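PDB 4OUA: proteolytically activated form of PPO4 Tyrosinase from Agaricus bisporus var. bisporus H97, which catalyses, at a pair of copper ions, the o-hydroxylation of monophenols and the oxidation of the resulting o-diphenols to o-quinones, opening the way to melanin. Local coordinates for residues H56-T61 against H268-A273; Y78-Q83 against E308-F313; K187-N192 against R263-H268; K41-Y46 against F170-P175. All blocks are in the same frame, centred on the assembly; numbering follows the deposited sequence.

Contacts 1 and 2 lie side by side at the copper centre: His56 and His81 bind the same copper ion, and the backbones of His56 and Cys79 also meet. Each thus carries a copper ligand; contact 1 adds a bound sodium ion, while contact 2 is held across by a Met-aromatic contact and a hydroxyl-carboxylate bond. Contact 3 shares His268 with contact 1 and is likewise buried, but its chemistry is an imidazole face packed on backbone. Contact 4, its centre about 20 Å from the centre of the chain and only partly buried, depends on one side-chain amide; Phe170 joins it to contact 3, packing on Thr189 and His265. In all four, loop meets loop.

Contact 1: H56-T61 against H268-A273; sequences HGLPFT and HALFAA. With NA (sodium ion), chain E; CU1 (copper (I) ion), chain C.
This contact belongs to the type 3 dicopper centre of tyrosinase, where His56 holds one of the two copper ions while Ala269 steadies its ring from the other side. His56 NE2 lies 2.1 Å from the copper, which His81 and His90 also bind. At the opposite end of the imidazole, ND1 donates to Ala269 O at 3.0 Å. That oxygen sits near the ring plane and the donor lies in the carbonyl plane, although the N-H...O angle of 140° is bent. The first torsion, with CG opposite the backbone N (chi1 -164°), swings the ring between these two partners, and together they fix its rotation. Ala269 is thus a second-shell residue that positions a metal ligand.

Further along, Leu58 N donates to Leu270 O at 3.2 Å, a second tie between the loops. At Gly57 the two segments run so close that a side chain would collide with Leu270 CA and Ala269 O. The carbonyl of Gly57, with those of Pro59 and Gly54, binds the sodium ion, and the peptide bond before Pro59 is cis.

Apolar side chains close the remaining interface. Leu58 and Phe271 run alongside each other, with CD1 of the leucine 3.6 Å from CZ of the phenylalanine. Phe60, the centre of an inverse gamma turn, receives Leu58 CD2 over the middle of one ring face, whereas Leu270 comes to its edge: Leu270 CD2 lies in the ring plane, 3.7 Å from Phe60 CE1.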
loop_
_atom_site.group_PDB
_atom_site.type_symbol
_atom_site.label_atom_id
_atom_site.label_comp_id
_atom_site.label_asym_id
_atom_site.label_seq_id
_atom_site.Cartn_x
_atom_site.Cartn_y
_atom_site.Cartn_z
ATOM N N HIS A 56 -1.110 10.121 3.634
ATOM C CA HIS A 56 -0.930 9.268 4.805
ATOM C C HIS A 56 -0.587 10.081 6.052
ATOM O O HIS A 56 -1.343 10.090 7.023
ATOM C CB HIS A 56 0.160 8.228 4.534
ATOM C CG HIS A 56 0.163 7.084 5.501
ATOM N ND1 HIS A 56 1.022 7.020 6.577
ATOM C CD2 HIS A 56 -0.583 5.954 5.548
ATOM C CE1 HIS A 56 0.802 5.903 7.248
ATOM N NE2 HIS A 56 -0.166 5.238 6.645
ATOM N N GLY A 57 0.552 10.766 6.018
ATOM C CA GLY A 57 0.991 11.569 7.145
ATOM C C GLY A 57 1.231 13.017 6.767
ATOM O O GLY A 57 0.319 13.705 6.306
ATOM N N LEU A 58 2.459 13.483 6.968
ATOM C CA LEU A 58 2.836 14.836 6.575
ATOM C C LEU A 58 2.867 14.975 5.057
ATOM O O LEU A 58 3.145 14.008 4.346
ATOM C CB LEU A 58 4.198 15.209 7.164
ATOM C CG LEU A 58 4.257 15.456 8.672
ATOM C CD1 LEU A 58 5.698 15.610 9.130
ATOM C CD2 LEU A 58 3.444 16.685 9.038
ATOM N N PRO A 59 2.578 16.184 4.553
ATOM C CA PRO A 59 2.209 17.334 5.381
ATOM C C PRO A 59 0.761 17.259 5.853
ATOM O O PRO A 59 -0.026 16.495 5.298
ATOM C CB PRO A 59 2.413 18.519 4.437
ATOM C CG PRO A 59 2.131 17.952 3.089
ATOM C CD PRO A 59 2.643 16.534 3.123
ATOM N N PHE A 60 0.415 18.042 6.867
ATOM C CA PHE A 60 -0.948 18.057 7.377
ATOM C C PHE A 60 -1.819 19.019 6.577
ATOM O O PHE A 60 -2.243 20.055 7.086
ATOM C CB PHE A 60 -0.962 18.436 8.857
ATOM C CG PHE A 60 -0.227 17.465 9.739
ATOM C CD1 PHE A 60 -0.001 16.164 9.323
ATOM C CD2 PHE A 60 0.235 17.854 10.984
ATOM C CE1 PHE A 60 0.672 15.270 10.133
ATOM C CE2 PHE A 60 0.910 16.967 11.796
ATOM C CZ PHE A 60 1.128 15.672 11.370
ATOM N N THR A 61 -2.080 18.669 5.322
ATOM C CA THR A 61 -2.886 19.507 4.439
ATOM C C THR A 61 -3.944 18.686 3.709
ATOM O O THR A 61 -3.742 17.502 3.444
ATOM C CB THR A 61 -2.013 20.234 3.396
ATOM O OG1 THR A 61 -1.329 19.269 2.586
ATOM C CG2 THR A 61 -0.990 21.129 4.084
ATOM N N HIS A 268 7.982 5.405 10.714
ATOM C CA HIS A 268 7.363 6.631 11.204
ATOM C C HIS A 268 6.125 6.948 10.369
ATOM O O HIS A 268 6.230 7.217 9.173
ATOM C CB HIS A 268 8.357 7.793 11.158
ATOM C CG HIS A 268 7.984 8.945 12.039
ATOM N ND1 HIS A 268 6.809 9.649 11.886
ATOM C CD2 HIS A 268 8.633 9.517 13.080
ATOM C CE1 HIS A 268 6.749 10.604 12.798
ATOM N NE2 HIS A 268 7.844 10.545 13.535
ATOM N N ALA A 269 4.959 6.915 11.005
ATOM C CA ALA A 269 3.688 7.061 10.299
ATOM C C ALA A 269 3.584 8.370 9.515
ATOM O O ALA A 269 2.792 8.478 8.580
ATOM C CB ALA A 269 2.532 6.952 11.284
ATOM N N LEU A 270 4.386 9.358 9.896
ATOM C CA LEU A 270 4.338 10.664 9.248
ATOM C C LEU A 270 5.188 10.710 7.982
ATOM O O LEU A 270 5.104 11.662 7.208
ATOM C CB LEU A 270 4.791 11.757 10.219
ATOM C CG LEU A 270 3.956 11.939 11.490
ATOM C CD1 LEU A 270 4.557 13.023 12.370
ATOM C CD2 LEU A 270 2.508 12.263 11.149
ATOM N N PHE A 271 6.004 9.681 7.771
ATOM C CA PHE A 271 6.916 9.657 6.631
ATOM C C PHE A 271 6.900 8.323 5.886
ATOM O O PHE A 271 7.508 8.192 4.826
ATOM C CB PHE A 271 8.345 9.965 7.090
ATOM C CG PHE A 271 8.493 11.292 7.781
ATOM C CD1 PHE A 271 8.642 12.458 7.049
ATOM C CD2 PHE A 271 8.496 11.372 9.164
ATOM C CE1 PHE A 271 8.784 13.680 7.683
ATOM C CE2 PHE A 271 8.637 12.590 9.803
ATOM C CZ PHE A 271 8.781 13.745 9.061
ATOM N N ALA A 272 6.201 7.339 6.441
ATOM C CA ALA A 272 6.233 5.977 5.915
ATOM C C ALA A 272 5.737 5.880 4.474
ATOM O O ALA A 272 6.249 5.083 3.687
ATOM C CB ALA A 272 5.416 5.055 6.810
ATOM N N ALA A 273 4.743 6.692 4.133
ATOM C CA ALA A 273 4.134 6.638 2.808
ATOM C C ALA A 273 5.103 7.056 1.705
ATOM O O ALA A 273 4.983 6.612 0.562
ATOM C CB ALA A 273 2.890 7.511 2.772
HETATM NA NA NA E . -0.981 14.689 4.699
HETATM CU CU CU1 C . -1.587 3.955 7.403
HETATM O O HOH W 1 -2.444 15.109 2.869
HETATM O O HOH W 2 0.368 2.737 8.129
HETATM O O HOH W 3 -2.820 15.031 5.823
#

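Contact 2: Y78-Q83 against E308-F313; sequences YCTHSQ and EGSMGF. With CU1 (copper (I) ion), chain C.
Tyr78 and Met311 pack by a Met-aromatic contact, with Met311 SD over one face of the phenol, 3.9 Å from the ring centroid and 29° off the normal. Two extended torsions carry the methionine across that face: CG lies opposite the backbone N (chi1 177°) and SD continues the zigzag, after which the chain bends at its third torsion. Ser310 fills the next place along the loop, its CB 3.6 Å from Cys79 O.

At the other end, Ser82 OG donates to Glu308 OE2 at 2.6 Å, reaching the carboxylate on its anti side and 28° out of plane. The serine oxygen is also hydrogen-bonded to His235, so two partners grip it, while Glu308 keeps an extended chain beyond CG.

Between these two ends lies the copper ligand His81. Cys79 SG is bonded covalently to His81 CE1 at 1.8 Å, forming a thioether, and the same ring binds copper through NE2 at 2.1 Å. These two bonds probably restrict rotation of the ring. Segment 308-313 thus covers the loop that carries this ligand, through sulfur on an aromatic face at one end and a hydroxyl-carboxylate bond at the other.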
loop_
_atom_site.group_PDB
_atom_site.type_symbol
_atom_site.label_atom_id
_atom_site.label_comp_id
_atom_site.label_asym_id
_atom_site.label_seq_id
_atom_site.Cartn_x
_atom_site.Cartn_y
_atom_site.Cartn_z
ATOM N N TYR A 78 -4.008 11.676 7.285
ATOM C CA TYR A 78 -5.310 11.157 6.880
ATOM C C TYR A 78 -5.494 9.716 7.337
ATOM O O TYR A 78 -6.608 9.299 7.658
ATOM C CB TYR A 78 -5.482 11.232 5.362
ATOM C CG TYR A 78 -6.154 12.487 4.856
ATOM C CD1 TYR A 78 -7.465 12.784 5.201
ATOM C CD2 TYR A 78 -5.487 13.359 4.006
ATOM C CE1 TYR A 78 -8.087 13.925 4.731
ATOM C CE2 TYR A 78 -6.100 14.502 3.530
ATOM C CZ TYR A 78 -7.400 14.780 3.894
ATOM O OH TYR A 78 -8.013 15.917 3.422
ATOM N N CYS A 79 -4.397 8.963 7.362
ATOM C CA CYS A 79 -4.446 7.528 7.625
ATOM C C CYS A 79 -5.092 7.212 8.965
ATOM O O CYS A 79 -4.856 7.892 9.962
ATOM C CB CYS A 79 -3.042 6.918 7.569
ATOM S SG CYS A 79 -1.934 7.417 8.906
ATOM N N THR A 80 -5.919 6.174 8.968
ATOM C CA THR A 80 -6.622 5.746 10.165
ATOM C C THR A 80 -5.888 4.587 10.825
ATOM O O THR A 80 -5.748 3.514 10.238
ATOM C CB THR A 80 -8.062 5.326 9.845
ATOM O OG1 THR A 80 -8.041 4.246 8.903
ATOM C CG2 THR A 80 -8.831 6.493 9.252
ATOM N N HIS A 81 -5.418 4.810 12.046
ATOM C CA HIS A 81 -4.640 3.805 12.757
ATOM C C HIS A 81 -5.178 3.610 14.169
ATOM O O HIS A 81 -5.634 4.561 14.803
ATOM C CB HIS A 81 -3.162 4.207 12.793
ATOM C CG HIS A 81 -2.596 4.540 11.447
ATOM N ND1 HIS A 81 -2.319 5.831 11.055
ATOM C CD2 HIS A 81 -2.266 3.750 10.397
ATOM C CE1 HIS A 81 -1.838 5.823 9.824
ATOM N NE2 HIS A 81 -1.797 4.572 9.401
ATOM N N SER A 82 -5.131 2.370 14.648
ATOM C CA SER A 82 -5.629 2.026 15.977
ATOM C C SER A 82 -7.147 2.174 16.071
ATOM O O SER A 82 -7.700 2.317 17.161
ATOM C CB SER A 82 -4.953 2.891 17.042
ATOM O OG SER A 82 -3.543 2.800 16.948
ATOM N N GLN A 83 -7.815 2.135 14.923
ATOM C CA GLN A 83 -9.265 2.281 14.879
ATOM C C GLN A 83 -9.900 1.309 13.887
ATOM O O GLN A 83 -9.211 0.719 13.053
ATOM C CB GLN A 83 -9.645 3.719 14.525
ATOM C CG GLN A 83 -8.808 4.317 13.413
ATOM C CD GLN A 83 -9.497 5.481 12.736
ATOM O OE1 GLN A 83 -10.666 5.391 12.369
ATOM N NE2 GLN A 83 -8.776 6.583 12.567
ATOM N N GLU A 308 -6.450 7.687 18.160
ATOM C CA GLU A 308 -5.259 8.445 17.785
ATOM C C GLU A 308 -5.613 9.836 17.269
ATOM O O GLU A 308 -5.089 10.840 17.753
ATOM C CB GLU A 308 -4.447 7.697 16.727
ATOM C CG GLU A 308 -3.748 6.449 17.234
ATOM C CD GLU A 308 -2.564 6.060 16.368
ATOM O OE1 GLU A 308 -2.091 6.915 15.588
ATOM O OE2 GLU A 308 -2.107 4.902 16.467
ATOM N N GLY A 309 -6.502 9.885 16.281
ATOM C CA GLY A 309 -6.896 11.140 15.667
ATOM C C GLY A 309 -6.285 11.304 14.289
ATOM O O GLY A 309 -5.078 11.146 14.112
ATOM N N SER A 310 -7.123 11.614 13.305
ATOM C CA SER A 310 -6.662 11.826 11.938
ATOM C C SER A 310 -7.390 13.025 11.344
ATOM O O SER A 310 -8.333 13.536 11.941
ATOM C CB SER A 310 -6.891 10.577 11.088
ATOM O OG SER A 310 -8.276 10.328 10.924
ATOM N N MET A 311 -6.968 13.479 10.170
ATOM C CA MET A 311 -7.564 14.682 9.594
ATOM C C MET A 311 -9.018 14.439 9.175
ATOM O O MET A 311 -9.733 15.371 8.811
ATOM C CB MET A 311 -6.721 15.173 8.407
ATOM C CG MET A 311 -7.273 16.396 7.656
ATOM S SD MET A 311 -6.242 16.950 6.274
ATOM C CE MET A 311 -4.993 17.930 7.132
ATOM N N GLY A 312 -9.460 13.187 9.235
ATOM C CA GLY A 312 -10.844 12.873 8.937
ATOM C C GLY A 312 -11.684 12.900 10.199
ATOM O O GLY A 312 -12.823 13.369 10.190
ATOM N N PHE A 313 -11.115 12.403 11.292
ATOM C CA PHE A 313 -11.836 12.314 12.556
ATOM C C PHE A 313 -10.993 12.785 13.734
ATOM O O PHE A 313 -9.862 12.337 13.917
ATOM C CB PHE A 313 -12.300 10.879 12.808
ATOM C CG PHE A 313 -12.925 10.223 11.614
ATOM C CD1 PHE A 313 -14.227 10.521 11.246
ATOM C CD2 PHE A 313 -12.216 9.301 10.864
ATOM C CE1 PHE A 313 -14.808 9.915 10.148
ATOM C CE2 PHE A 313 -12.788 8.691 9.767
ATOM C CZ PHE A 313 -14.088 8.999 9.408
HETATM CU CU CU1 C . -1.587 3.955 7.403
HETATM O O HOH W 2 0.368 2.737 8.129
#

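Contact 3: K187-N192 against R263-H268; sequences KTTVRN and RGHMTH
Thr188 and Thr189 bring the loop ahead of helix 201-224 against His265, the first residue of a type I beta turn that ends at His268; both loops belong to the central domain of tyrosinase. Thr188 O lies 3.6 Å from His265 CE1, and the hydroxyl of the same threonine donates to Thr189 O, from above that carbonyl's plane.

Thr189 makes the main apolar contact. Its CA sits over one face of the imidazole, 3.6 Å from the ring centroid and 27° off the normal, a CH-pi interaction. Its CG2 reaches the same ring at CD2, at 4.0 Å, with the two side chains crossing at about a right angle. Thr189 OG1 is turned to another partner, the backbone N of Tyr168. With CG beside its own backbone N (chi1 -71°), His265 brings its ring against this threonine, while Phe183 meets the ring edge-to-face.

Val190 follows with a backbone tie: His265 N donates to Val190 O in a long, weak hydrogen bond of 3.5 Å, though a nearly straight one at 164°. That oxygen also lies at the edge of the imidazole, in its plane. Gly264 can lie beside it because it has no CB; one there would clash with Val190 O. Replacing His265 by a serine would probably leave Thr189 CA without the ring face it rests on and open a gap between the two loops. Arg191 forms a salt bridge with Asp275 through NH2. The turn itself is closed by His268 N donating to His265 O at 3.1 Å.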
loop_
_atom_site.group_PDB
_atom_site.type_symbol
_atom_site.label_atom_id
_atom_site.label_comp_id
_atom_site.label_asym_id
_atom_site.label_seq_id
_atom_site.Cartn_x
_atom_site.Cartn_y
_atom_site.Cartn_z
ATOM N N LYS A 187 17.799 13.919 2.350
ATOM C CA LYS A 187 17.449 14.304 0.989
ATOM C C LYS A 187 16.507 13.290 0.342
ATOM O O LYS A 187 15.567 13.664 -0.358
ATOM C CB LYS A 187 18.717 14.473 0.148
ATOM C CG LYS A 187 19.760 15.378 0.797
ATOM C CD LYS A 187 20.938 15.643 -0.128
ATOM C CE LYS A 187 20.527 16.492 -1.323
ATOM N NZ LYS A 187 20.119 17.866 -0.921
ATOM N N THR A 188 16.760 12.007 0.578
ATOM C CA THR A 188 15.883 10.962 0.067
ATOM C C THR A 188 15.365 10.104 1.212
ATOM O O THR A 188 15.873 10.176 2.330
ATOM C CB THR A 188 16.598 10.057 -0.959
ATOM O OG1 THR A 188 17.408 9.092 -0.275
ATOM C CG2 THR A 188 17.472 10.884 -1.893
ATOM N N THR A 189 14.346 9.299 0.932
ATOM C CA THR A 189 13.858 8.329 1.906
ATOM C C THR A 189 14.928 7.277 2.202
ATOM O O THR A 189 15.714 6.913 1.328
ATOM C CB THR A 189 12.570 7.644 1.417
ATOM O OG1 THR A 189 12.810 7.003 0.158
ATOM C CG2 THR A 189 11.458 8.674 1.249
ATOM N N VAL A 190 14.963 6.796 3.441
ATOM C CA VAL A 190 16.014 5.873 3.857
ATOM C C VAL A 190 15.474 4.631 4.559
ATOM O O VAL A 190 14.560 4.714 5.380
ATOM C CB VAL A 190 17.022 6.569 4.783
ATOM C CG1 VAL A 190 17.900 5.543 5.473
ATOM C CG2 VAL A 190 17.867 7.552 3.988
ATOM N N ARG A 191 16.056 3.480 4.232
ATOM C CA ARG A 191 15.663 2.210 4.832
ATOM C C ARG A 191 16.741 1.666 5.765
ATOM O O ARG A 191 17.900 1.528 5.371
ATOM C CB ARG A 191 15.357 1.178 3.745
ATOM C CG ARG A 191 14.178 1.532 2.859
ATOM C CD ARG A 191 14.036 0.544 1.712
ATOM N NE ARG A 191 13.022 0.970 0.752
ATOM C CZ ARG A 191 12.812 0.386 -0.424
ATOM N NH1 ARG A 191 13.547 -0.654 -0.794
ATOM N NH2 ARG A 191 11.867 0.846 -1.232
ATOM N N ASN A 192 16.350 1.357 6.999
ATOM C CA ASN A 192 17.252 0.732 7.963
ATOM C C ASN A 192 18.542 1.530 8.166
ATOM O O ASN A 192 19.636 1.011 7.941
ATOM C CB ASN A 192 17.586 -0.694 7.511
ATOM C CG ASN A 192 18.127 -1.557 8.638
ATOM O OD1 ASN A 192 17.702 -1.438 9.788
ATOM N ND2 ASN A 192 19.069 -2.435 8.310
ATOM N N ARG A 263 15.588 5.761 13.647
ATOM C CA ARG A 263 14.333 5.546 12.935
ATOM C C ARG A 263 14.371 6.087 11.505
ATOM O O ARG A 263 14.706 7.250 11.273
ATOM C CB ARG A 263 13.173 6.185 13.700
ATOM C CG ARG A 263 12.966 5.623 15.096
ATOM C CD ARG A 263 11.722 6.207 15.740
ATOM N NE ARG A 263 11.793 7.661 15.843
ATOM C CZ ARG A 263 10.800 8.429 16.280
ATOM N NH1 ARG A 263 9.652 7.882 16.655
ATOM N NH2 ARG A 263 10.955 9.745 16.340
ATOM N N GLY A 264 14.024 5.228 10.550
ATOM C CA GLY A 264 13.924 5.624 9.157
ATOM C C GLY A 264 12.510 6.055 8.817
ATOM O O GLY A 264 11.688 6.262 9.709
ATOM N N HIS A 265 12.221 6.184 7.526
ATOM C CA HIS A 265 10.911 6.658 7.086
ATOM C C HIS A 265 9.799 5.633 7.315
ATOM O O HIS A 265 8.722 5.979 7.799
ATOM C CB HIS A 265 10.959 7.051 5.607
ATOM C CG HIS A 265 11.732 8.305 5.340
ATOM N ND1 HIS A 265 13.107 8.330 5.258
ATOM C CD2 HIS A 265 11.320 9.581 5.142
ATOM C CE1 HIS A 265 13.509 9.564 5.017
ATOM N NE2 HIS A 265 12.446 10.342 4.943
ATOM N N MET A 266 10.064 4.375 6.970
ATOM C CA MET A 266 9.050 3.325 7.067
ATOM C C MET A 266 8.574 3.071 8.497
ATOM O O MET A 266 7.490 2.527 8.705
ATOM C CB MET A 266 9.581 2.018 6.468
ATOM C CG MET A 266 9.359 1.879 4.971
ATOM S SD MET A 266 7.615 1.719 4.528
ATOM C CE MET A 266 7.223 0.108 5.202
ATOM N N THR A 267 9.378 3.459 9.481
ATOM C CA THR A 267 9.022 3.220 10.876
ATOM C C THR A 267 8.444 4.470 11.535
ATOM O O THR A 267 8.416 4.581 12.760
ATOM C CB THR A 267 10.231 2.735 11.694
ATOM O OG1 THR A 267 9.805 2.391 13.019
ATOM C CG2 THR A 267 11.295 3.820 11.769
ATOM N N HIS A 268 7.982 5.405 10.714
ATOM C CA HIS A 268 7.363 6.631 11.204
ATOM C C HIS A 268 6.125 6.948 10.369
ATOM O O HIS A 268 6.230 7.217 9.173
ATOM C CB HIS A 268 8.357 7.793 11.158
ATOM C CG HIS A 268 7.984 8.945 12.039
ATOM N ND1 HIS A 268 6.809 9.649 11.886
ATOM C CD2 HIS A 268 8.633 9.517 13.080
ATOM C CE1 HIS A 268 6.749 10.604 12.798
ATOM N NE2 HIS A 268 7.844 10.545 13.535
#

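Contact 4: K41-Y46 against F170-P175; sequences KDQSDY and FHPIDP
Gln43 and the backbone of His171 and Pro172 form two hydrogen bonds that use both ends of one side-chain amide. His171 N donates to Gln43 OE1 at 3.0 Å and 166°, a straight bond whose donor stands well above the plane of the amide carbonyl. The same oxygen is also bonded to Tyr168 OH, so two partners hold it. Gln43 NE2 donates to Pro172 O at 3.1 Å, less directly at 139° and tilted from the amide plane. The extended chain beyond CG carries the amide far enough for both bonds.

The His171 ring has partners of its own: NE2 is bonded to Gln39 O, and Lys41 O lies at the ring edge. Gln43 OE1 stands over the centre of one ring face, with the amide and ring planes 34° apart. Gln43 O has a partner in Gln51 NE2. A leucine in place of Gln43 would probably leave His171 N and Pro172 O without their mates across the interface.

Asp45 N donates to Asp42 O at 2.8 Å. This bond closes a type I beta turn, Asp42 to Asp45, whose second residue reaches into a loop that contains a cis peptide before Pro172.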
loop_
_atom_site.group_PDB
_atom_site.type_symbol
_atom_site.label_atom_id
_atom_site.label_comp_id
_atom_site.label_asym_id
_atom_site.label_seq_id
_atom_site.Cartn_x
_atom_site.Cartn_y
_atom_site.Cartn_z
ATOM N N LYS A 41 7.073 14.569 -10.812
ATOM C CA LYS A 41 6.043 15.598 -10.895
ATOM C C LYS A 41 6.220 16.643 -9.796
ATOM O O LYS A 41 6.825 16.370 -8.760
ATOM C CB LYS A 41 4.644 14.982 -10.799
ATOM C CG LYS A 41 4.184 14.251 -12.049
ATOM C CD LYS A 41 2.768 13.723 -11.872
ATOM C CE LYS A 41 2.290 12.974 -13.106
ATOM N NZ LYS A 41 0.964 12.330 -12.883
ATOM N N ASP A 42 5.693 17.839 -10.037
ATOM C CA ASP A 42 5.730 18.912 -9.050
ATOM C C ASP A 42 4.985 18.493 -7.786
ATOM O O ASP A 42 3.879 17.958 -7.858
ATOM C CB ASP A 42 5.126 20.190 -9.635
ATOM C CG ASP A 42 5.016 21.305 -8.618
ATOM O OD1 ASP A 42 5.890 21.397 -7.731
ATOM O OD2 ASP A 42 4.052 22.095 -8.707
ATOM N N GLN A 43 5.593 18.734 -6.628
ATOM C CA GLN A 43 5.028 18.271 -5.364
ATOM C C GLN A 43 3.715 18.963 -5.006
ATOM O O GLN A 43 3.013 18.535 -4.093
ATOM C CB GLN A 43 6.040 18.460 -4.234
ATOM C CG GLN A 43 7.178 17.452 -4.265
ATOM C CD GLN A 43 8.110 17.584 -3.079
ATOM O OE1 GLN A 43 8.965 16.728 -2.848
ATOM N NE2 GLN A 43 7.950 18.662 -2.321
ATOM N N SER A 44 3.381 20.028 -5.726
ATOM C CA SER A 44 2.108 20.708 -5.517
ATOM C C SER A 44 1.037 20.126 -6.433
ATOM O O SER A 44 -0.129 20.517 -6.373
ATOM C CB SER A 44 2.256 22.211 -5.748
ATOM O OG SER A 44 3.117 22.786 -4.782
ATOM N N ASP A 45 1.447 19.189 -7.281
ATOM C CA ASP A 45 0.523 18.463 -8.143
ATOM C C ASP A 45 -0.139 17.338 -7.350
ATOM O O ASP A 45 0.540 16.446 -6.842
ATOM C CB ASP A 45 1.259 17.906 -9.366
ATOM C CG ASP A 45 0.318 17.399 -10.447
ATOM O OD1 ASP A 45 -0.778 16.898 -10.118
ATOM O OD2 ASP A 45 0.681 17.500 -11.637
ATOM N N TYR A 46 -1.463 17.389 -7.246
ATOM C CA TYR A 46 -2.217 16.411 -6.465
ATOM C C TYR A 46 -2.003 14.980 -6.950
ATOM O O TYR A 46 -2.029 14.042 -6.154
ATOM C CB TYR A 46 -3.709 16.747 -6.491
ATOM C CG TYR A 46 -4.085 17.919 -5.612
ATOM C CD1 TYR A 46 -3.420 18.158 -4.416
ATOM C CD2 TYR A 46 -5.104 18.791 -5.981
ATOM C CE1 TYR A 46 -3.761 19.229 -3.609
ATOM C CE2 TYR A 46 -5.450 19.863 -5.181
ATOM C CZ TYR A 46 -4.776 20.077 -3.997
ATOM O OH TYR A 46 -5.120 21.145 -3.202
ATOM N N PHE A 170 13.053 13.785 -2.395
ATOM C CA PHE A 170 12.272 14.989 -2.146
ATOM C C PHE A 170 12.803 16.162 -2.966
ATOM O O PHE A 170 14.013 16.341 -3.103
ATOM C CB PHE A 170 12.279 15.342 -0.657
ATOM C CG PHE A 170 11.526 14.367 0.203
ATOM C CD1 PHE A 170 12.165 13.269 0.756
ATOM C CD2 PHE A 170 10.178 14.551 0.464
ATOM C CE1 PHE A 170 11.473 12.373 1.549
ATOM C CE2 PHE A 170 9.480 13.659 1.255
ATOM C CZ PHE A 170 10.128 12.567 1.799
ATOM N N HIS A 171 11.886 16.954 -3.513
ATOM C CA HIS A 171 12.251 18.127 -4.297
ATOM C C HIS A 171 11.170 19.199 -4.207
ATOM O O HIS A 171 10.279 19.271 -5.053
ATOM C CB HIS A 171 12.502 17.741 -5.758
ATOM C CG HIS A 171 11.425 16.887 -6.355
ATOM N ND1 HIS A 171 10.264 17.411 -6.878
ATOM C CD2 HIS A 171 11.335 15.545 -6.507
ATOM C CE1 HIS A 171 9.505 16.430 -7.329
ATOM N NE2 HIS A 171 10.131 15.286 -7.116
ATOM N N PRO A 172 11.249 20.043 -3.170
ATOM C CA PRO A 172 12.292 19.960 -2.147
ATOM C C PRO A 172 11.831 19.186 -0.918
ATOM O O PRO A 172 10.750 18.595 -0.934
ATOM C CB PRO A 172 12.533 21.425 -1.800
ATOM C CG PRO A 172 11.163 22.033 -1.921
ATOM C CD PRO A 172 10.433 21.261 -3.010
ATOM N N ILE A 173 12.645 19.188 0.132
ATOM C CA ILE A 173 12.203 18.680 1.421
ATOM C C ILE A 173 11.161 19.645 1.967
ATOM O O ILE A 173 11.485 20.778 2.319
ATOM C CB ILE A 173 13.364 18.532 2.420
ATOM C CG1 ILE A 173 14.387 17.519 1.905
ATOM C CG2 ILE A 173 12.841 18.114 3.786
ATOM C CD1 ILE A 173 15.571 17.330 2.825
ATOM N N ASP A 174 9.910 19.195 2.016
ATOM C CA ASP A 174 8.788 20.051 2.393
ATOM C C ASP A 174 9.025 20.767 3.719
ATOM O O ASP A 174 9.599 20.196 4.646
ATOM C CB ASP A 174 7.498 19.231 2.468
ATOM C CG ASP A 174 6.263 20.100 2.620
ATOM O OD1 ASP A 174 5.968 20.519 3.760
ATOM O OD2 ASP A 174 5.587 20.363 1.603
ATOM N N PRO A 175 8.583 22.031 3.804
ATOM C CA PRO A 175 8.734 22.875 4.995
ATOM C C PRO A 175 8.067 22.292 6.241
ATOM O O PRO A 175 8.293 22.793 7.342
ATOM C CB PRO A 175 8.051 24.185 4.582
ATOM C CG PRO A 175 8.115 24.196 3.096
ATOM C CD PRO A 175 7.966 22.763 2.685
#